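Aminoglycoside N(3)-acetyltransferase (Enterobacter cloacae, PDB 6NP4) probably confers resistance to 2-deoxystreptamine antibiotics such as gentamicin, kanamycin and tobramycin by transferring the acetyl group of acetyl-CoA to their 3-amino group. Local coordinates at residues A[115-120]-A[187-192]; A[139-144]-A[169-174]; A[181-186]-A[204-209]. All blocks are in the same frame, centred on the assembly; numbering follows the deposited sequence. Where two conformers were deposited one is given.

Contact 1: residues A[115-120]-A[187-192]. With TOY (tobramycin), chain B.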
loop_
_atom_site.group_PDB
_atom_site.type_symbol
_atom_site.label_atom_id
_atom_site.label_comp_id
_atom_site.label_asym_id
_atom_site.label_seq_id
_atom_site.Cartn_x
_atom_site.Cartn_y
_atom_site.Cartn_z
ATOM N N ALA A 115 -9.715 8.542 1.681
ATOM C CA ALA A 115 -11.017 8.385 2.296
ATOM C C ALA A 115 -11.493 6.946 2.411
ATOM O O ALA A 115 -12.522 6.704 3.045
ATOM C CB ALA A 115 -12.026 9.178 1.474
ATOM N N HIS A 116 -10.847 6.002 1.761
ATOM C CA HIS A 116 -11.310 4.614 1.775
ATOM C C HIS A 116 -10.866 3.986 3.085
ATOM O O HIS A 116 -9.669 3.864 3.318
ATOM C CB HIS A 116 -10.679 3.872 0.607
ATOM C CG HIS A 116 -11.292 2.541 0.331
ATOM N ND1 HIS A 116 -11.326 1.523 1.268
ATOM C CD2 HIS A 116 -11.841 2.055 -0.810
ATOM C CE1 HIS A 116 -11.887 0.469 0.702
ATOM N NE2 HIS A 116 -12.205 0.769 -0.546
ATOM N N PRO A 117 -11.772 3.608 3.990
ATOM C CA PRO A 117 -11.288 3.220 5.324
ATOM C C PRO A 117 -10.432 1.968 5.333
ATOM O O PRO A 117 -9.497 1.869 6.130
ATOM C CB PRO A 117 -12.589 3.041 6.119
ATOM C CG PRO A 117 -13.551 3.916 5.410
ATOM C CD PRO A 117 -13.231 3.754 3.964
ATOM N N ASP A 118 -10.727 0.991 4.478
ATOM C CA ASP A 118 -9.971 -0.254 4.497
ATOM C C ASP A 118 -8.698 -0.150 3.662
ATOM O O ASP A 118 -7.674 -0.728 4.029
ATOM C CB ASP A 118 -10.855 -1.410 4.016
ATOM C CG ASP A 118 -10.216 -2.753 4.269
ATOM O OD1 ASP A 118 -10.098 -3.160 5.445
ATOM O OD2 ASP A 118 -9.798 -3.399 3.288
ATOM N N ALA A 119 -8.770 0.550 2.540
ATOM C CA ALA A 119 -7.645 0.678 1.611
ATOM C C ALA A 119 -6.864 1.977 1.826
ATOM O O ALA A 119 -6.083 2.371 0.957
ATOM C CB ALA A 119 -8.162 0.600 0.183
ATOM N N SER A 120 -7.034 2.635 2.970
ATOM C CA SER A 120 -6.552 4.006 3.117
ATOM C C SER A 120 -5.071 4.149 2.773
ATOM O O SER A 120 -4.228 3.357 3.196
ATOM C CB SER A 120 -6.803 4.478 4.549
ATOM O OG SER A 120 -6.566 5.876 4.695
ATOM N N TYR A 187 -18.305 -5.908 1.510
ATOM C CA TYR A 187 -18.040 -5.505 2.884
ATOM C C TYR A 187 -18.613 -4.111 3.088
ATOM O O TYR A 187 -19.043 -3.452 2.131
ATOM C CB TYR A 187 -16.549 -5.613 3.240
ATOM C CG TYR A 187 -15.616 -4.841 2.352
ATOM C CD1 TYR A 187 -15.395 -3.486 2.534
ATOM C CD2 TYR A 187 -14.947 -5.477 1.337
ATOM C CE1 TYR A 187 -14.523 -2.777 1.708
ATOM C CE2 TYR A 187 -14.060 -4.780 0.510
ATOM C CZ TYR A 187 -13.853 -3.434 0.707
ATOM O OH TYR A 187 -12.971 -2.743 -0.102
ATOM N N SER A 188 -18.639 -3.673 4.345
ATOM C CA SER A 188 -19.240 -2.400 4.702
ATOM C C SER A 188 -18.273 -1.611 5.557
ATOM O O SER A 188 -17.627 -2.163 6.452
ATOM C CB SER A 188 -20.539 -2.597 5.490
ATOM O OG SER A 188 -21.503 -3.318 4.743
ATOM N N MET A 189 -18.196 -0.311 5.284
ATOM C CA MET A 189 -17.339 0.593 6.044
ATOM C C MET A 189 -18.147 1.779 6.548
ATOM O O MET A 189 -19.029 2.285 5.832
ATOM C CB MET A 189 -16.184 1.134 5.195
ATOM C CG MET A 189 -15.185 0.067 4.779
ATOM S SD MET A 189 -14.155 -0.529 6.079
ATOM C CE MET A 189 -14.281 -2.306 5.942
ATOM N N PRO A 190 -17.838 2.278 7.747
ATOM C CA PRO A 190 -18.543 3.449 8.282
ATOM C C PRO A 190 -17.753 4.707 7.974
ATOM O O PRO A 190 -16.595 4.835 8.402
ATOM C CB PRO A 190 -18.593 3.136 9.776
ATOM C CG PRO A 190 -17.301 2.374 10.044
ATOM C CD PRO A 190 -16.944 1.670 8.748
ATOM N N LEU A 191 -18.330 5.593 7.152
ATOM C CA LEU A 191 -17.698 6.810 6.655
ATOM C C LEU A 191 -18.272 8.022 7.372
ATOM O O LEU A 191 -19.378 7.974 7.892
ATOM C CB LEU A 191 -17.924 6.984 5.123
ATOM C CG LEU A 191 -17.615 5.857 4.151
ATOM C CD1 LEU A 191 -17.838 6.328 2.728
ATOM C CD2 LEU A 191 -16.214 5.402 4.335
ATOM N N LEU A 192 -17.531 9.121 7.363
ATOM C CA LEU A 192 -18.083 10.405 7.768
ATOM C C LEU A 192 -18.519 11.159 6.531
ATOM O O LEU A 192 -17.741 11.307 5.577
ATOM C CB LEU A 192 -17.073 11.263 8.521
ATOM C CG LEU A 192 -16.710 10.821 9.930
ATOM C CD1 LEU A 192 -15.544 11.659 10.434
ATOM C CD2 LEU A 192 -17.918 10.939 10.858
HETATM C C11 TOY B . -1.987 -10.394 3.372
HETATM O O11 TOY B . -2.041 -9.339 2.464
HETATM C C21 TOY B . -0.508 -10.610 3.763
HETATM N N21 TOY B . 0.041 -9.321 4.274
HETATM C C31 TOY B . 0.303 -11.072 2.632
HETATM C C41 TOY B . -0.279 -12.280 2.013
HETATM O O41 TOY B . 0.374 -12.561 0.767
HETATM C C51 TOY B . -1.753 -12.102 1.675
HETATM O O51 TOY B . -2.518 -11.642 2.839
HETATM C C61 TOY B . -2.326 -13.410 1.224
HETATM N N61 TOY B . -3.707 -13.238 0.808
HETATM C C12 TOY B . -4.957 -6.313 1.805
HETATM N N12 TOY B . -6.085 -5.515 1.325
HETATM C C22 TOY B . -4.120 -6.795 0.614
HETATM C C32 TOY B . -2.919 -7.620 1.118
HETATM N N32 TOY B . -2.166 -8.141 -0.014
HETATM C C42 TOY B . -3.293 -8.819 2.016
HETATM C C52 TOY B . -4.251 -8.368 3.126
HETATM O O52 TOY B . -4.785 -9.491 3.780
HETATM C C62 TOY B . -5.430 -7.531 2.598
HETATM O O62 TOY B . -6.188 -7.080 3.695
HETATM C C13 TOY B . -7.555 -7.291 3.657
HETATM C C23 TOY B . -8.195 -6.162 4.449
HETATM O O23 TOY B . -7.788 -4.946 3.842
HETATM C C33 TOY B . -7.786 -6.196 5.884
HETATM N N33 TOY B . -8.449 -5.048 6.624
HETATM C C43 TOY B . -8.095 -7.535 6.499
HETATM O O43 TOY B . -7.598 -7.593 7.834
HETATM C C53 TOY B . -7.458 -8.652 5.663
HETATM O O53 TOY B . -7.950 -8.546 4.293
HETATM C C63 TOY B . -7.724 -10.027 6.204
HETATM O O63 TOY B . -9.095 -10.241 6.371
HETATM O O HOH W 1 -13.628 -1.032 -2.202
#
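Pro117 lies against Met189 and Leu191, where the loop between strands 112-113 and 121-124 meets one strand of the 184-193/196-205 beta hairpin. The join ties the hairpin to the edge of the mixed sheet, beside the tobramycin site of this antibiotic N-acetyltransferase. No hydrogen bond runs directly between the two segments. The proline ring does most of the touching. Its CG meets Met189 CB at 3.8 Å, and the two side chains run antiparallel alongside each other. Leu191 reaches across the same ring and presses CD2 on Pro117 CG at 3.2 Å, tighter than usual for two carbons. Met189 is bent at chi2 (-72°) and chi3, which brings SD to 4.0 Å from Asp118 CB. At the other end, the side chains of His116 and Tyr187 meet nearly perpendicular. Tyr187 OH sits at the imidazole edge, in its plane, 3.5 Å from His116 CE1. The carboxylate of Asp118 faces the drug. Asp118 OD1 accepts from tobramycin N33, and OD2 accepts from the drug hydroxyl O23. OD1 is also bonded to Ser65 OG. The carboxylate is thus held from the protein side while it binds the sugar. Phe87 also packs on Pro117. One water bridges the aromatic pair, 2.8 Å from His116 NE2 and 2.8 Å from Tyr187 OH.

Contact 2: residues A[139-144]-A[169-174]. With TOY (tobramycin), chain B.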
loop_
_atom_site.group_PDB
_atom_site.type_symbol
_atom_site.label_atom_id
_atom_site.label_comp_id
_atom_site.label_asym_id
_atom_site.label_seq_id
_atom_site.Cartn_x
_atom_site.Cartn_y
_atom_site.Cartn_z
ATOM N N ALA A 139 -13.323 1.051 -5.360
ATOM C CA ALA A 139 -12.106 1.369 -6.122
ATOM C C ALA A 139 -10.892 1.332 -5.181
ATOM O O ALA A 139 -10.138 2.304 -5.019
ATOM C CB ALA A 139 -12.233 2.718 -6.813
ATOM N N ALA A 140 -10.679 0.189 -4.547
ATOM C CA ALA A 140 -9.650 0.080 -3.517
ATOM C C ALA A 140 -8.246 0.247 -4.091
ATOM O O ALA A 140 -7.493 1.113 -3.632
ATOM C CB ALA A 140 -9.776 -1.229 -2.742
ATOM N N TYR A 141 -7.875 -0.595 -5.072
ATOM C CA TYR A 141 -6.516 -0.643 -5.610
ATOM C C TYR A 141 -6.454 -0.513 -7.118
ATOM O O TYR A 141 -5.355 -0.570 -7.686
ATOM C CB TYR A 141 -5.779 -1.927 -5.177
ATOM C CG TYR A 141 -5.898 -2.172 -3.713
ATOM C CD1 TYR A 141 -5.256 -1.370 -2.775
ATOM C CD2 TYR A 141 -6.765 -3.139 -3.239
ATOM C CE1 TYR A 141 -5.438 -1.556 -1.434
ATOM C CE2 TYR A 141 -6.944 -3.328 -1.876
ATOM C CZ TYR A 141 -6.287 -2.530 -0.980
ATOM O OH TYR A 141 -6.488 -2.674 0.385
ATOM N N GLY A 142 -7.591 -0.414 -7.774
ATOM C CA GLY A 142 -7.663 -0.439 -9.205
ATOM C C GLY A 142 -7.768 0.934 -9.831
ATOM O O GLY A 142 -7.353 1.952 -9.257
ATOM N N PRO A 143 -8.322 0.993 -11.039
ATOM C CA PRO A 143 -8.592 2.276 -11.683
ATOM C C PRO A 143 -9.274 3.248 -10.723
ATOM O O PRO A 143 -10.150 2.883 -9.931
ATOM C CB PRO A 143 -9.494 1.881 -12.854
ATOM C CG PRO A 143 -8.982 0.489 -13.222
ATOM C CD PRO A 143 -8.684 -0.154 -11.902
ATOM N N ARG A 144 -8.842 4.499 -10.791
ATOM C CA ARG A 144 -9.400 5.634 -10.058
ATOM C C ARG A 144 -8.894 5.700 -8.621
ATOM O O ARG A 144 -9.249 6.645 -7.908
ATOM C CB ARG A 144 -10.925 5.730 -10.100
ATOM C CG ARG A 144 -11.468 5.746 -11.541
ATOM C CD ARG A 144 -12.981 5.967 -11.639
ATOM N NE ARG A 144 -13.403 7.258 -11.092
ATOM C CZ ARG A 144 -13.475 8.403 -11.775
ATOM N NH1 ARG A 144 -13.144 8.449 -13.064
ATOM N NH2 ARG A 144 -13.889 9.505 -11.158
ATOM N N ALA A 169 0.804 -2.470 -5.019
ATOM C CA ALA A 169 0.462 -1.979 -6.341
ATOM C C ALA A 169 0.027 -3.101 -7.273
ATOM O O ALA A 169 -0.696 -2.836 -8.235
ATOM C CB ALA A 169 1.632 -1.223 -6.962
ATOM N N LEU A 170 0.486 -4.342 -7.042
ATOM C CA LEU A 170 0.087 -5.439 -7.929
ATOM C C LEU A 170 -1.390 -5.778 -7.808
ATOM O O LEU A 170 -1.926 -6.436 -8.717
ATOM C CB LEU A 170 0.961 -6.676 -7.709
ATOM C CG LEU A 170 2.268 -6.639 -8.497
ATOM C CD1 LEU A 170 3.230 -7.692 -7.984
ATOM C CD2 LEU A 170 1.991 -6.789 -9.992
ATOM N N HIS A 171 -2.090 -5.303 -6.786
ATOM C CA HIS A 171 -3.546 -5.440 -6.785
ATOM C C HIS A 171 -4.195 -4.657 -7.923
ATOM O O HIS A 171 -5.306 -5.005 -8.336
ATOM C CB HIS A 171 -4.149 -5.051 -5.433
ATOM C CG HIS A 171 -3.742 -5.966 -4.323
ATOM N ND1 HIS A 171 -3.953 -7.326 -4.357
ATOM C CD2 HIS A 171 -3.140 -5.721 -3.137
ATOM C CE1 HIS A 171 -3.493 -7.873 -3.244
ATOM N NE2 HIS A 171 -2.995 -6.922 -2.485
ATOM N N TYR A 172 -3.522 -3.639 -8.475
ATOM C CA TYR A 172 -4.029 -2.989 -9.669
ATOM C C TYR A 172 -4.036 -3.973 -10.843
ATOM O O TYR A 172 -4.981 -4.002 -11.640
ATOM C CB TYR A 172 -3.181 -1.745 -10.000
ATOM C CG TYR A 172 -3.663 -0.993 -11.207
ATOM C CD1 TYR A 172 -3.343 -1.410 -12.488
ATOM C CD2 TYR A 172 -4.463 0.137 -11.088
ATOM C CE1 TYR A 172 -3.814 -0.749 -13.590
ATOM C CE2 TYR A 172 -4.938 0.807 -12.176
ATOM C CZ TYR A 172 -4.619 0.345 -13.442
ATOM O OH TYR A 172 -5.098 0.982 -14.551
ATOM N N ALA A 173 -2.960 -4.744 -11.001
ATOM C CA ALA A 173 -2.912 -5.722 -12.088
ATOM C C ALA A 173 -4.067 -6.705 -11.978
ATOM O O ALA A 173 -4.686 -7.069 -12.982
ATOM C CB ALA A 173 -1.573 -6.456 -12.071
ATOM N N GLU A 174 -4.358 -7.150 -10.755
ATOM C CA GLU A 174 -5.480 -8.055 -10.548
ATOM C C GLU A 174 -6.791 -7.400 -10.953
ATOM O O GLU A 174 -7.645 -8.038 -11.577
ATOM C CB GLU A 174 -5.532 -8.485 -9.076
ATOM C CG GLU A 174 -4.370 -9.324 -8.614
ATOM C CD GLU A 174 -4.474 -9.761 -7.196
ATOM O OE1 GLU A 174 -4.126 -10.913 -6.913
ATOM O OE2 GLU A 174 -4.948 -8.981 -6.366
HETATM C C11 TOY B . -1.987 -10.394 3.372
HETATM O O11 TOY B . -2.041 -9.339 2.464
HETATM C C21 TOY B . -0.508 -10.610 3.763
HETATM N N21 TOY B . 0.041 -9.321 4.274
HETATM C C31 TOY B . 0.303 -11.072 2.632
HETATM C C41 TOY B . -0.279 -12.280 2.013
HETATM O O41 TOY B . 0.374 -12.561 0.767
HETATM C C51 TOY B . -1.753 -12.102 1.675
HETATM O O51 TOY B . -2.518 -11.642 2.839
HETATM C C61 TOY B . -2.326 -13.410 1.224
HETATM N N61 TOY B . -3.707 -13.238 0.808
HETATM C C12 TOY B . -4.957 -6.313 1.805
HETATM N N12 TOY B . -6.085 -5.515 1.325
HETATM C C22 TOY B . -4.120 -6.795 0.614
HETATM C C32 TOY B . -2.919 -7.620 1.118
HETATM N N32 TOY B . -2.166 -8.141 -0.014
HETATM C C42 TOY B . -3.293 -8.819 2.016
HETATM C C52 TOY B . -4.251 -8.368 3.126
HETATM O O52 TOY B . -4.785 -9.491 3.780
HETATM C C62 TOY B . -5.430 -7.531 2.598
HETATM O O62 TOY B . -6.188 -7.080 3.695
HETATM C C13 TOY B . -7.555 -7.291 3.657
HETATM C C23 TOY B . -8.195 -6.162 4.449
HETATM O O23 TOY B . -7.788 -4.946 3.842
HETATM C C33 TOY B . -7.786 -6.196 5.884
HETATM N N33 TOY B . -8.449 -5.048 6.624
HETATM C C43 TOY B . -8.095 -7.535 6.499
HETATM O O43 TOY B . -7.598 -7.593 7.834
HETATM C C53 TOY B . -7.458 -8.652 5.663
HETATM O O53 TOY B . -7.950 -8.546 4.293
HETATM C C63 TOY B . -7.724 -10.027 6.204
HETATM O O63 TOY B . -9.095 -10.241 6.371
#
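Tyr141 and His171 both extend toward the tobramycin pocket, one beside the other. Here the loop before helix 146-152 packs on the start of helix 170-176. No hydrogen bond joins the two segments; they pack through side chains and backbone. Tyr141 CB rests on His171 CB at 3.5 Å. The two rings are oblique, with centroids 5.3 Å apart and planes at 41°. Ala140 CB lies over one face of the Tyr141 ring, and the ring of Phe59 meets Tyr141 edge-to-face. Tyr172 turns along the loop backbone instead. Its CG is anti to the backbone N (chi1 -179°), which carries the ring past the Tyr141 carbonyl to Gly142 and Pro143. Tyr141 O lies at the edge of that ring, near its plane. Pro143 CD packs on Tyr172 CE2 at 3.9 Å. Ile147, Ala148 and Leu151 of helix 146-152 also touch Tyr172.

The hydrogen bonds reach the drug and the helix. Tyr141 OH accepts from tobramycin N12 at 3.0 Å. His171 NE2 accepts from tobramycin N32 at 2.9 Å, with the amine in the imidazole plane. On the other side of the ring, His171 ND1 donates to Glu174 OE2 at 2.8 Å, nearly straight at 169°. The glutamate oxygen is in the imidazole plane but is met from above its own carboxylate plane. These two in-plane bonds, on ND1 and NE2, hold the rotation of the imidazole. His171 is also part of the CoA and acetyl-CoA site. N32 is the 3-amino group of the 2-deoxystreptamine ring, so NE2 meets the very amine that is to be acetylated.

Contact 3: residues A[181-186]-A[204-209]. With TOY (tobramycin), chain B.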
loop_
_atom_site.group_PDB
_atom_site.type_symbol
_atom_site.label_atom_id
_atom_site.label_comp_id
_atom_site.label_asym_id
_atom_site.label_seq_id
_atom_site.Cartn_x
_atom_site.Cartn_y
_atom_site.Cartn_z
ATOM N N GLY A 181 -13.164 -15.888 -13.924
ATOM C CA GLY A 181 -13.243 -16.400 -12.572
ATOM C C GLY A 181 -12.808 -15.454 -11.479
ATOM O O GLY A 181 -12.515 -15.913 -10.377
ATOM N N LYS A 182 -12.709 -14.151 -11.743
ATOM C CA LYS A 182 -12.186 -13.248 -10.732
ATOM C C LYS A 182 -13.103 -13.179 -9.518
ATOM O O LYS A 182 -14.323 -13.054 -9.641
ATOM C CB LYS A 182 -12.004 -11.868 -11.330
ATOM C CG LYS A 182 -10.904 -11.858 -12.394
ATOM C CD LYS A 182 -10.963 -10.595 -13.269
ATOM C CE LYS A 182 -10.462 -9.396 -12.557
ATOM N NZ LYS A 182 -10.268 -8.237 -13.440
ATOM N N ARG A 183 -12.504 -13.276 -8.341
ATOM C CA ARG A 183 -13.225 -13.227 -7.078
ATOM C C ARG A 183 -13.508 -11.791 -6.660
ATOM O O ARG A 183 -12.654 -10.900 -6.796
ATOM C CB ARG A 183 -12.380 -13.869 -5.988
ATOM C CG ARG A 183 -12.188 -15.370 -6.167
ATOM C CD ARG A 183 -11.132 -15.918 -5.255
ATOM N NE ARG A 183 -11.371 -15.696 -3.837
ATOM C CZ ARG A 183 -11.877 -16.604 -3.011
ATOM N NH1 ARG A 183 -12.242 -17.791 -3.454
ATOM N NH2 ARG A 183 -12.035 -16.317 -1.725
ATOM N N ARG A 184 -14.705 -11.591 -6.119
ATOM C CA ARG A 184 -15.109 -10.335 -5.535
ATOM C C ARG A 184 -15.542 -10.579 -4.098
ATOM O O ARG A 184 -15.865 -11.708 -3.694
ATOM C CB ARG A 184 -16.211 -9.659 -6.363
ATOM C CG ARG A 184 -15.739 -9.286 -7.756
ATOM C CD ARG A 184 -16.768 -8.615 -8.612
ATOM N NE ARG A 184 -17.206 -7.344 -8.058
ATOM C CZ ARG A 184 -16.543 -6.203 -8.172
ATOM N NH1 ARG A 184 -15.376 -6.152 -8.803
ATOM N NH2 ARG A 184 -17.046 -5.109 -7.640
ATOM N N VAL A 185 -15.516 -9.509 -3.316
ATOM C CA VAL A 185 -15.945 -9.517 -1.923
ATOM C C VAL A 185 -16.928 -8.376 -1.728
ATOM O O VAL A 185 -16.870 -7.355 -2.423
ATOM C CB VAL A 185 -14.764 -9.364 -0.934
ATOM C CG1 VAL A 185 -13.892 -10.608 -0.903
ATOM C CG2 VAL A 185 -13.952 -8.091 -1.222
ATOM N N THR A 186 -17.808 -8.538 -0.743
ATOM C CA THR A 186 -18.705 -7.489 -0.288
ATOM C C THR A 186 -18.401 -7.191 1.173
ATOM O O THR A 186 -18.237 -8.107 1.983
ATOM C CB THR A 186 -20.166 -7.918 -0.450
ATOM O OG1 THR A 186 -20.445 -8.084 -1.839
ATOM C CG2 THR A 186 -21.141 -6.901 0.156
ATOM N N ASP A 204 -15.916 -5.285 -4.303
ATOM C CA ASP A 204 -14.659 -4.970 -4.964
ATOM C C ASP A 204 -13.938 -6.285 -5.239
ATOM O O ASP A 204 -14.367 -7.351 -4.796
ATOM C CB ASP A 204 -13.791 -4.003 -4.130
ATOM C CG ASP A 204 -12.942 -3.063 -4.988
ATOM O OD1 ASP A 204 -12.620 -3.404 -6.150
ATOM O OD2 ASP A 204 -12.568 -1.999 -4.445
ATOM N N TRP A 205 -12.839 -6.201 -5.969
ATOM C CA TRP A 205 -12.020 -7.385 -6.185
ATOM C C TRP A 205 -11.501 -7.911 -4.852
ATOM O O TRP A 205 -11.141 -7.146 -3.958
ATOM C CB TRP A 205 -10.857 -7.088 -7.142
ATOM C CG TRP A 205 -11.343 -6.496 -8.407
ATOM C CD1 TRP A 205 -11.113 -5.214 -8.848
ATOM C CD2 TRP A 205 -12.155 -7.120 -9.407
ATOM N NE1 TRP A 205 -11.728 -5.012 -10.044
ATOM C CE2 TRP A 205 -12.400 -6.156 -10.407
ATOM C CE3 TRP A 205 -12.739 -8.386 -9.534
ATOM C CZ2 TRP A 205 -13.177 -6.431 -11.542
ATOM C CZ3 TRP A 205 -13.549 -8.645 -10.643
ATOM C CH2 TRP A 205 -13.751 -7.683 -11.629
ATOM N N ASP A 206 -11.418 -9.228 -4.735
ATOM C CA ASP A 206 -10.871 -9.833 -3.534
ATOM C C ASP A 206 -9.378 -9.538 -3.478
ATOM O O ASP A 206 -8.628 -10.002 -4.332
ATOM C CB ASP A 206 -11.127 -11.333 -3.591
ATOM C CG ASP A 206 -10.859 -12.045 -2.271
ATOM O OD1 ASP A 206 -10.178 -11.469 -1.394
ATOM O OD2 ASP A 206 -11.355 -13.197 -2.148
ATOM N N SER A 207 -8.938 -8.772 -2.481
ATOM C CA SER A 207 -7.523 -8.473 -2.312
ATOM C C SER A 207 -6.778 -9.552 -1.555
ATOM O O SER A 207 -5.577 -9.400 -1.312
ATOM C CB SER A 207 -7.310 -7.107 -1.663
ATOM O OG SER A 207 -7.717 -7.123 -0.311
ATOM N N ASN A 208 -7.451 -10.657 -1.232
ATOM C CA ASN A 208 -6.814 -11.822 -0.641
ATOM C C ASN A 208 -6.719 -12.980 -1.626
ATOM O O ASN A 208 -6.723 -14.146 -1.221
ATOM C CB ASN A 208 -7.520 -12.229 0.648
ATOM C CG ASN A 208 -7.258 -11.244 1.742
ATOM O OD1 ASN A 208 -8.174 -10.674 2.347
ATOM N ND2 ASN A 208 -6.003 -11.043 2.023
ATOM N N GLY A 209 -6.688 -12.681 -2.919
ATOM C CA GLY A 209 -6.490 -13.686 -3.952
ATOM C C GLY A 209 -7.522 -13.501 -5.044
ATOM O O GLY A 209 -8.723 -13.689 -4.814
HETATM C C11 TOY B . -1.987 -10.394 3.372
HETATM O O11 TOY B . -2.041 -9.339 2.464
HETATM C C21 TOY B . -0.508 -10.610 3.763
HETATM N N21 TOY B . 0.041 -9.321 4.274
HETATM C C31 TOY B . 0.303 -11.072 2.632
HETATM C C41 TOY B . -0.279 -12.280 2.013
HETATM O O41 TOY B . 0.374 -12.561 0.767
HETATM C C51 TOY B . -1.753 -12.102 1.675
HETATM O O51 TOY B . -2.518 -11.642 2.839
HETATM C C61 TOY B . -2.326 -13.410 1.224
HETATM N N61 TOY B . -3.707 -13.238 0.808
HETATM C C12 TOY B . -4.957 -6.313 1.805
HETATM N N12 TOY B . -6.085 -5.515 1.325
HETATM C C22 TOY B . -4.120 -6.795 0.614
HETATM C C32 TOY B . -2.919 -7.620 1.118
HETATM N N32 TOY B . -2.166 -8.141 -0.014
HETATM C C42 TOY B . -3.293 -8.819 2.016
HETATM C C52 TOY B . -4.251 -8.368 3.126
HETATM O O52 TOY B . -4.785 -9.491 3.780
HETATM C C62 TOY B . -5.430 -7.531 2.598
HETATM O O62 TOY B . -6.188 -7.080 3.695
HETATM C C13 TOY B . -7.555 -7.291 3.657
HETATM C C23 TOY B . -8.195 -6.162 4.449
HETATM O O23 TOY B . -7.788 -4.946 3.842
HETATM C C33 TOY B . -7.786 -6.196 5.884
HETATM N N33 TOY B . -8.449 -5.048 6.624
HETATM C C43 TOY B . -8.095 -7.535 6.499
HETATM O O43 TOY B . -7.598 -7.593 7.834
HETATM C C53 TOY B . -7.458 -8.652 5.663
HETATM O O53 TOY B . -7.950 -8.546 4.293
HETATM C C63 TOY B . -7.724 -10.027 6.204
HETATM O O63 TOY B . -9.095 -10.241 6.371
HETATM O O HOH W 2 -10.506 -14.589 0.128
HETATM O O HOH W 3 -14.607 -3.441 -8.299
HETATM O O HOH W 4 -14.150 -13.711 -2.530
#
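The indole of Trp205 is held between two basic side chains, Arg184 over one face and Lys182 over the other. The contact is the open end of the 184-193/196-205 hairpin and the turn that follows it. The Arg184 guanidinium stands almost upright on the ring, its plane 88° from the indole. NH1 points down over the ring centre, 3.4 Å from Trp205 CE2. This is a cation-pi contact made by the guanidinium edge. Water 3 joins Arg184 NH1 to Asp204 OD1, and Arg184 NH2 is bonded to Ser203 OG. On the opposite face Lys182 bends at chi3 (75°). Its CE makes a CH-pi contact, and NZ lies 4.1 Å from the centroid of the Trp205 six-membered ring. NZ is also bonded to the carbonyls of Ala175 and Ala177, at and just beyond the end of helix 170-176.

Arg183 and Asp206 extend together. Arg183 grips Asp206 side-on with NE and NH2, both on OD2, and NE is 3.0 Å from that oxygen. Water 2 and water 4 also donate to OD2, and Arg183 NH1 makes a salt bridge to Asp212. Val185 lies across Asp206, with CG1 3.6 Å from Asp206 CG.

The backbones pair as antiparallel strands. Val185 and Asp204 form a hydrogen-bonded pair, and Arg184 and Trp205 a non-hydrogen-bonded pair. Asp206 N adds a bond to Arg183 O at 2.9 Å.

Asp206 OD1 accepts from Asn208 N at 2.8 Å in an Asx turn, inside a type I turn from Asp206 to Gly209. Ser207 sits in that turn, and its OG accepts from tobramycin N12 at 2.8 Å. The two oxygens of Asp206 therefore divide the work: OD2 takes Arg183, just before the strand, and two waters, while OD1 shapes the turn that meets the drug.

How the contacts relate
All three contacts meet at tobramycin. Contact 1 holds the sugar linked through O62, while contacts 2 and 3 hold the central 2-deoxystreptamine ring and share its amine N12. Glu68 and Asp221 add further bonds to the drug. Contacts 2 and 3 are the nearest pair, with centres 11 Å apart. Ala140 N of contact 2 is hydrogen-bonded to Asp204 OD2 of contact 3, at 2.9 Å. Contact 1 is farther off, its centre 16 Å from that of contact 2 and 17 Å from that of contact 3. It touches contact 2 where Ala119 CB lies 3.7 Å from Tyr141 OH. Contacts 1 and 3 share strand 184-193.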